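Long-range contacts in periplasmic binding protein (Veillonella parvula, PDB 4LJS), which probably captures a metal-chelate ligand, such as an iron siderophore, haem or a corrinoid, outside the cell membrane and delivers it to an ABC importer: residues A[109-114]-A[132-137]; A[44-49]-A[66-71]. One frame throughout, in Å; residues are numbered along the deposited sequence.

Interaction 1. Residues A[109-114]-A[132-137]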
loop_
_atom_site.group_PDB
_atom_site.type_symbol
_atom_site.label_atom_id
_atom_site.label_comp_id
_atom_site.label_asym_id
_atom_site.label_seq_id
_atom_site.Cartn_x
_atom_site.Cartn_y
_atom_site.Cartn_z
ATOM N N ASP A 109 -21.956 -3.849 -6.497
ATOM C CA ASP A 109 -21.817 -5.078 -7.256
ATOM C C ASP A 109 -20.386 -5.619 -7.119
ATOM O O ASP A 109 -20.091 -6.740 -7.517
ATOM C CB ASP A 109 -22.278 -4.917 -8.727
ATOM C CG ASP A 109 -21.510 -3.845 -9.491
ATOM O OD1 ASP A 109 -20.544 -3.267 -8.943
ATOM O OD2 ASP A 109 -21.875 -3.591 -10.661
ATOM N N LEU A 110 -19.509 -4.813 -6.532
ATOM C CA LEU A 110 -18.179 -5.270 -6.144
ATOM C C LEU A 110 -17.764 -4.577 -4.859
ATOM O O LEU A 110 -17.907 -3.354 -4.725
ATOM C CB LEU A 110 -17.144 -5.000 -7.248
ATOM C CG LEU A 110 -15.667 -5.197 -6.862
ATOM C CD1 LEU A 110 -15.323 -6.653 -6.507
ATOM C CD2 LEU A 110 -14.728 -4.678 -7.946
ATOM N N LEU A 111 -17.275 -5.361 -3.905
ATOM C CA LEU A 111 -16.669 -4.801 -2.700
ATOM C C LEU A 111 -15.195 -5.186 -2.674
ATOM O O LEU A 111 -14.849 -6.358 -2.846
ATOM C CB LEU A 111 -17.378 -5.275 -1.423
ATOM C CG LEU A 111 -18.889 -5.010 -1.343
ATOM C CD1 LEU A 111 -19.660 -6.173 -1.931
ATOM C CD2 LEU A 111 -19.334 -4.728 0.088
ATOM N N VAL A 112 -14.333 -4.192 -2.485
ATOM C CA VAL A 112 -12.895 -4.428 -2.442
ATOM C C VAL A 112 -12.360 -4.018 -1.075
ATOM O O VAL A 112 -12.567 -2.890 -0.622
ATOM C CB VAL A 112 -12.167 -3.633 -3.538
ATOM C CG1 VAL A 112 -10.666 -3.934 -3.507
ATOM C CG2 VAL A 112 -12.766 -3.935 -4.913
ATOM N N GLY A 113 -11.685 -4.937 -0.402
ATOM C CA GLY A 113 -11.159 -4.616 0.911
ATOM C C GLY A 113 -10.088 -5.559 1.410
ATOM O O GLY A 113 -9.347 -6.164 0.631
ATOM N N TRP A 114 -10.018 -5.672 2.730
ATOM C CA TRP A 114 -9.034 -6.498 3.396
ATOM C C TRP A 114 -9.699 -7.732 3.997
ATOM O O TRP A 114 -10.932 -7.842 4.015
ATOM C CB TRP A 114 -8.330 -5.693 4.492
ATOM C CG TRP A 114 -7.477 -4.583 3.969
ATOM C CD1 TRP A 114 -7.399 -4.151 2.677
ATOM C CD2 TRP A 114 -6.568 -3.759 4.723
ATOM N NE1 TRP A 114 -6.505 -3.115 2.578
ATOM C CE2 TRP A 114 -5.978 -2.855 3.817
ATOM C CE3 TRP A 114 -6.190 -3.709 6.071
ATOM C CZ2 TRP A 114 -5.036 -1.901 4.216
ATOM C CZ3 TRP A 114 -5.259 -2.762 6.467
ATOM C CH2 TRP A 114 -4.691 -1.869 5.540
ATOM N N ARG A 132 -26.300 -11.965 -3.224
ATOM C CA ARG A 132 -26.898 -10.691 -3.601
ATOM C C ARG A 132 -26.397 -10.252 -4.974
ATOM O O ARG A 132 -26.526 -9.088 -5.343
ATOM C CB ARG A 132 -26.591 -9.625 -2.542
ATOM C CG ARG A 132 -26.991 -10.049 -1.132
ATOM C CD ARG A 132 -26.878 -8.914 -0.109
ATOM N NE ARG A 132 -27.786 -7.787 -0.364
ATOM C CZ ARG A 132 -29.103 -7.808 -0.160
ATOM N NH1 ARG A 132 -29.698 -8.909 0.286
ATOM N NH2 ARG A 132 -29.838 -6.724 -0.415
ATOM N N LEU A 133 -25.832 -11.199 -5.721
ATOM C CA LEU A 133 -25.259 -10.941 -7.047
ATOM C C LEU A 133 -24.155 -9.876 -7.072
ATOM O O LEU A 133 -24.050 -9.092 -8.016
ATOM C CB LEU A 133 -26.351 -10.612 -8.065
ATOM C CG LEU A 133 -27.245 -11.811 -8.387
ATOM C CD1 LEU A 133 -28.231 -11.447 -9.455
ATOM C CD2 LEU A 133 -26.395 -12.999 -8.820
ATOM N N ALA A 134 -23.334 -9.862 -6.029
ATOM C CA ALA A 134 -22.168 -8.996 -5.989
ATOM C C ALA A 134 -20.926 -9.847 -5.804
ATOM O O ALA A 134 -21.003 -11.005 -5.384
ATOM C CB ALA A 134 -22.281 -7.986 -4.862
ATOM N N ASN A 135 -19.780 -9.267 -6.127
ATOM C CA ASN A 135 -18.504 -9.930 -5.923
ATOM C C ASN A 135 -17.686 -9.267 -4.828
ATOM O O ASN A 135 -17.922 -8.107 -4.473
ATOM C CB ASN A 135 -17.720 -9.962 -7.230
ATOM C CG ASN A 135 -18.265 -10.986 -8.184
ATOM O OD1 ASN A 135 -18.394 -12.157 -7.828
ATOM N ND2 ASN A 135 -18.624 -10.556 -9.388
ATOM N N VAL A 136 -16.729 -10.017 -4.293
ATOM C CA VAL A 136 -15.818 -9.510 -3.266
ATOM C C VAL A 136 -14.378 -9.791 -3.701
ATOM O O VAL A 136 -14.068 -10.887 -4.166
ATOM C CB VAL A 136 -16.086 -10.181 -1.903
ATOM C CG1 VAL A 136 -15.010 -9.804 -0.876
ATOM C CG2 VAL A 136 -17.482 -9.818 -1.395
ATOM N N TYR A 137 -13.515 -8.788 -3.589
ATOM C CA TYR A 137 -12.094 -8.988 -3.821
ATOM C C TYR A 137 -11.311 -8.544 -2.595
ATOM O O TYR A 137 -11.519 -7.445 -2.082
ATOM C CB TYR A 137 -11.603 -8.249 -5.071
ATOM C CG TYR A 137 -10.137 -8.496 -5.331
ATOM C CD1 TYR A 137 -9.708 -9.701 -5.876
ATOM C CD2 TYR A 137 -9.176 -7.542 -5.006
ATOM C CE1 TYR A 137 -8.365 -9.951 -6.108
ATOM C CE2 TYR A 137 -7.817 -7.785 -5.235
ATOM C CZ TYR A 137 -7.422 -8.992 -5.784
ATOM O OH TYR A 137 -6.084 -9.254 -6.015
#

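Interaction 2. Residues A[44-49]-A[66-71]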
loop_
_atom_site.group_PDB
_atom_site.type_symbol
_atom_site.label_atom_id
_atom_site.label_comp_id
_atom_site.label_asym_id
_atom_site.label_seq_id
_atom_site.Cartn_x
_atom_site.Cartn_y
_atom_site.Cartn_z
ATOM N N PRO A 44 -17.738 -4.053 -13.027
ATOM C CA PRO A 44 -18.594 -3.585 -11.927
ATOM C C PRO A 44 -19.023 -2.137 -12.143
ATOM O O PRO A 44 -18.249 -1.343 -12.679
ATOM C CB PRO A 44 -17.673 -3.673 -10.701
ATOM C CG PRO A 44 -16.680 -4.725 -11.047
ATOM C CD PRO A 44 -16.470 -4.626 -12.547
ATOM N N GLU A 45 -20.242 -1.798 -11.743
ATOM C CA GLU A 45 -20.728 -0.438 -11.925
ATOM C C GLU A 45 -20.805 0.335 -10.617
ATOM O O GLU A 45 -20.813 1.561 -10.614
ATOM C CB GLU A 45 -22.086 -0.439 -12.636
ATOM C CG GLU A 45 -21.935 -0.523 -14.145
ATOM C CD GLU A 45 -23.217 -0.894 -14.863
ATOM O OE1 GLU A 45 -24.309 -0.497 -14.399
ATOM O OE2 GLU A 45 -23.126 -1.589 -15.898
ATOM N N ARG A 46 -20.856 -0.390 -9.507
ATOM C CA ARG A 46 -21.071 0.218 -8.201
ATOM C C ARG A 46 -20.148 -0.423 -7.174
ATOM O O ARG A 46 -20.471 -1.458 -6.588
ATOM C CB ARG A 46 -22.533 0.055 -7.774
ATOM C CG ARG A 46 -23.522 0.793 -8.667
ATOM C CD ARG A 46 -24.953 0.657 -8.161
ATOM N NE ARG A 46 -25.102 1.238 -6.831
ATOM C CZ ARG A 46 -25.278 2.536 -6.592
ATOM N NH1 ARG A 46 -25.396 2.966 -5.344
ATOM N NH2 ARG A 46 -25.329 3.404 -7.595
ATOM N N VAL A 47 -19.001 0.201 -6.958
ATOM C CA VAL A 47 -17.959 -0.389 -6.131
ATOM C C VAL A 47 -17.919 0.252 -4.746
ATOM O O VAL A 47 -17.977 1.475 -4.609
ATOM C CB VAL A 47 -16.588 -0.233 -6.811
ATOM C CG1 VAL A 47 -15.482 -0.892 -5.976
ATOM C CG2 VAL A 47 -16.637 -0.805 -8.220
ATOM N N VAL A 48 -17.865 -0.589 -3.722
ATOM C CA VAL A 48 -17.562 -0.140 -2.374
ATOM C C VAL A 48 -16.108 -0.519 -2.120
ATOM O O VAL A 48 -15.723 -1.692 -2.220
ATOM C CB VAL A 48 -18.507 -0.766 -1.334
ATOM C CG1 VAL A 48 -18.026 -0.478 0.083
ATOM C CG2 VAL A 48 -19.940 -0.239 -1.531
ATOM N N ALA A 49 -15.289 0.489 -1.850
ATOM C CA ALA A 49 -13.848 0.294 -1.744
ATOM C C ALA A 49 -13.365 0.710 -0.359
ATOM O O ALA A 49 -13.522 1.869 0.050
ATOM C CB ALA A 49 -13.125 1.080 -2.835
ATOM N N ARG A 66 -16.621 4.655 -11.069
ATOM C CA ARG A 66 -17.403 3.479 -10.698
ATOM C C ARG A 66 -17.478 3.279 -9.182
ATOM O O ARG A 66 -18.269 2.473 -8.691
ATOM C CB ARG A 66 -16.878 2.226 -11.413
ATOM C CG ARG A 66 -17.000 2.338 -12.930
ATOM C CD ARG A 66 -16.489 1.121 -13.674
ATOM N NE ARG A 66 -16.691 1.278 -15.115
ATOM C CZ ARG A 66 -17.717 0.764 -15.787
ATOM N NH1 ARG A 66 -18.626 0.032 -15.158
ATOM N NH2 ARG A 66 -17.825 0.966 -17.094
ATOM N N ILE A 67 -16.670 4.035 -8.444
ATOM C CA ILE A 67 -16.665 3.946 -6.990
ATOM C C ILE A 67 -17.833 4.714 -6.358
ATOM O O ILE A 67 -17.951 5.932 -6.515
ATOM C CB ILE A 67 -15.357 4.492 -6.400
ATOM C CG1 ILE A 67 -14.149 3.736 -6.954
ATOM C CG2 ILE A 67 -15.405 4.426 -4.877
ATOM C CD1 ILE A 67 -12.811 4.291 -6.477
ATOM N N VAL A 68 -18.690 3.998 -5.639
ATOM C CA VAL A 68 -19.778 4.628 -4.902
ATOM C C VAL A 68 -19.300 5.043 -3.517
ATOM O O VAL A 68 -19.582 6.152 -3.054
ATOM C CB VAL A 68 -21.007 3.705 -4.787
ATOM C CG1 VAL A 68 -22.056 4.321 -3.853
ATOM C CG2 VAL A 68 -21.604 3.463 -6.164
ATOM N N ALA A 69 -18.558 4.153 -2.864
ATOM C CA ALA A 69 -17.985 4.461 -1.562
ATOM C C ALA A 69 -16.489 4.164 -1.535
ATOM O O ALA A 69 -16.043 3.089 -1.955
ATOM C CB ALA A 69 -18.710 3.700 -0.461
ATOM N N GLY A 70 -15.718 5.137 -1.063
ATOM C CA GLY A 70 -14.278 4.995 -0.930
ATOM C C GLY A 70 -13.932 5.472 0.458
ATOM O O GLY A 70 -13.703 6.666 0.682
HETATM N N MSE A 71 -13.912 4.540 1.404
HETATM C CA MSE A 71 -13.853 4.917 2.812
HETATM C C MSE A 71 -12.517 4.545 3.441
HETATM O O MSE A 71 -11.925 3.530 3.090
HETATM C CB MSE A 71 -15.011 4.266 3.576
HETATM C CG MSE A 71 -16.382 4.639 3.015
HETATM SE SE MSE A 71 -17.887 3.691 3.838
HETATM C CE MSE A 71 -17.920 2.166 2.642
HETATM O O HOH W 1 -20.210 -2.207 -16.895
#

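Interaction 1. Residues A[109-114]-A[132-137]
Leu110 reaches across to the neighbouring strand and lays its CD1 methyl over the backbone of Asn135, 3.6 Å from Asn135 O. The same methyl sits between the CB atoms of Asn135 and Tyr137, filling the dip between two side chains that leave the strand on one face. CG of Leu110 lies anti to its own backbone N (chi1 169°), and CD1 branches from there toward 132-137. Further along this face, Val112 CG1 meets the edge of the Tyr137 ring, 4.2 Å from CD2 and near the ring plane. Helix 151-164 covers this side, and Tyr137 OH is hydrogen-bonded to OD2 of Asp160 on that helix. The two strands, 110-113 and 135-138, run parallel and are joined through helix 126-130 as a beta-alpha-beta unit. Four backbone bonds tie them. Asn135 N reaches Asp109 O at 2.9 Å from well above the carbonyl plane, where the pairing begins. Leu111 N then bonds to Asn135 O, Tyr137 N to Leu111 O and Gly113 N to Tyr137 O. On the other face, Leu111 CD1 fits between Ala134 CB and Val136 CG2, 4.3 Å from each. Trp129 of helix 126-130 packs on both Leu111 and Val136. Before the strand, Leu133 has positive phi and closes that helix in a Schellman motif. Ala134 CB then rests 3.7 Å from Asp109 O.

Interaction 2. Residues A[44-49]-A[66-71]
This is a buried parallel strand pair, 47-50 beside 67-71, with Val47 N bonded to Arg66 O at its start. Helix 52-60 connects the strands in a beta-alpha-beta unit, and 67-71 is an outer strand of a four-stranded parallel sheet. A beta bulge breaks the register after the pair Val47 and Ile67. Val47 O spans it by accepting two bonds in its carbonyl plane, from Val68 N at 2.8 Å and Ala69 N at 3.2 Å. Regular pairing then resumes with Ala49 N to Ala69 O and Met71 N to Ala49 O. Ahead of the strands, the extended Arg66 side chain runs back along the other segment. Its NH1 donates to Pro44 O at 2.9 Å, from above the carbonyl plane. The bond is moderately bent, at 151°. A water bridges NH1 to Glu45 OE2, which also bonds to His17. Elsewhere on the guanidinium, NE forms a salt bridge with Glu63 and NH2 bonds to Val16 O. With an alanine here in place of Arg66, Pro44 O would probably lose this donor, and Glu63 the positive charge that faces it. Arg46 folds over Val68, and Val68 CG2 lies over the centre of one guanidinium face, 3.8 Å above it. Met106 O bonds to NH1 of that group, and Glu9 forms a salt bridge with NH2. At the far end Met71 is a selenomethionine. Its chain turns about the CG-SE bond (chi3 -90°), bringing CE to 3.7 Å from Val48 CG1.

Interactions 1 and 2 are pairings in one parallel sheet, ordered 67-71, 47-50, 110-113, 135-138. Interaction 1 joins one outer strand to an inner one, and interaction 2 does the same at the other edge. The inner strands are neighbours, so the two contacts meet directly. Asp109 binds the loop before strand 47-50: its OD2 lies 2.7 Å from Glu45 N, a probable hydrogen bond, and Pro44 packs against Leu110. Both contacts are mostly buried. Interaction 1 keeps an unbroken register and has mainly apolar side-chain packing. Interaction 2 has a bulge, and charged groups and a water gather where its strands begin.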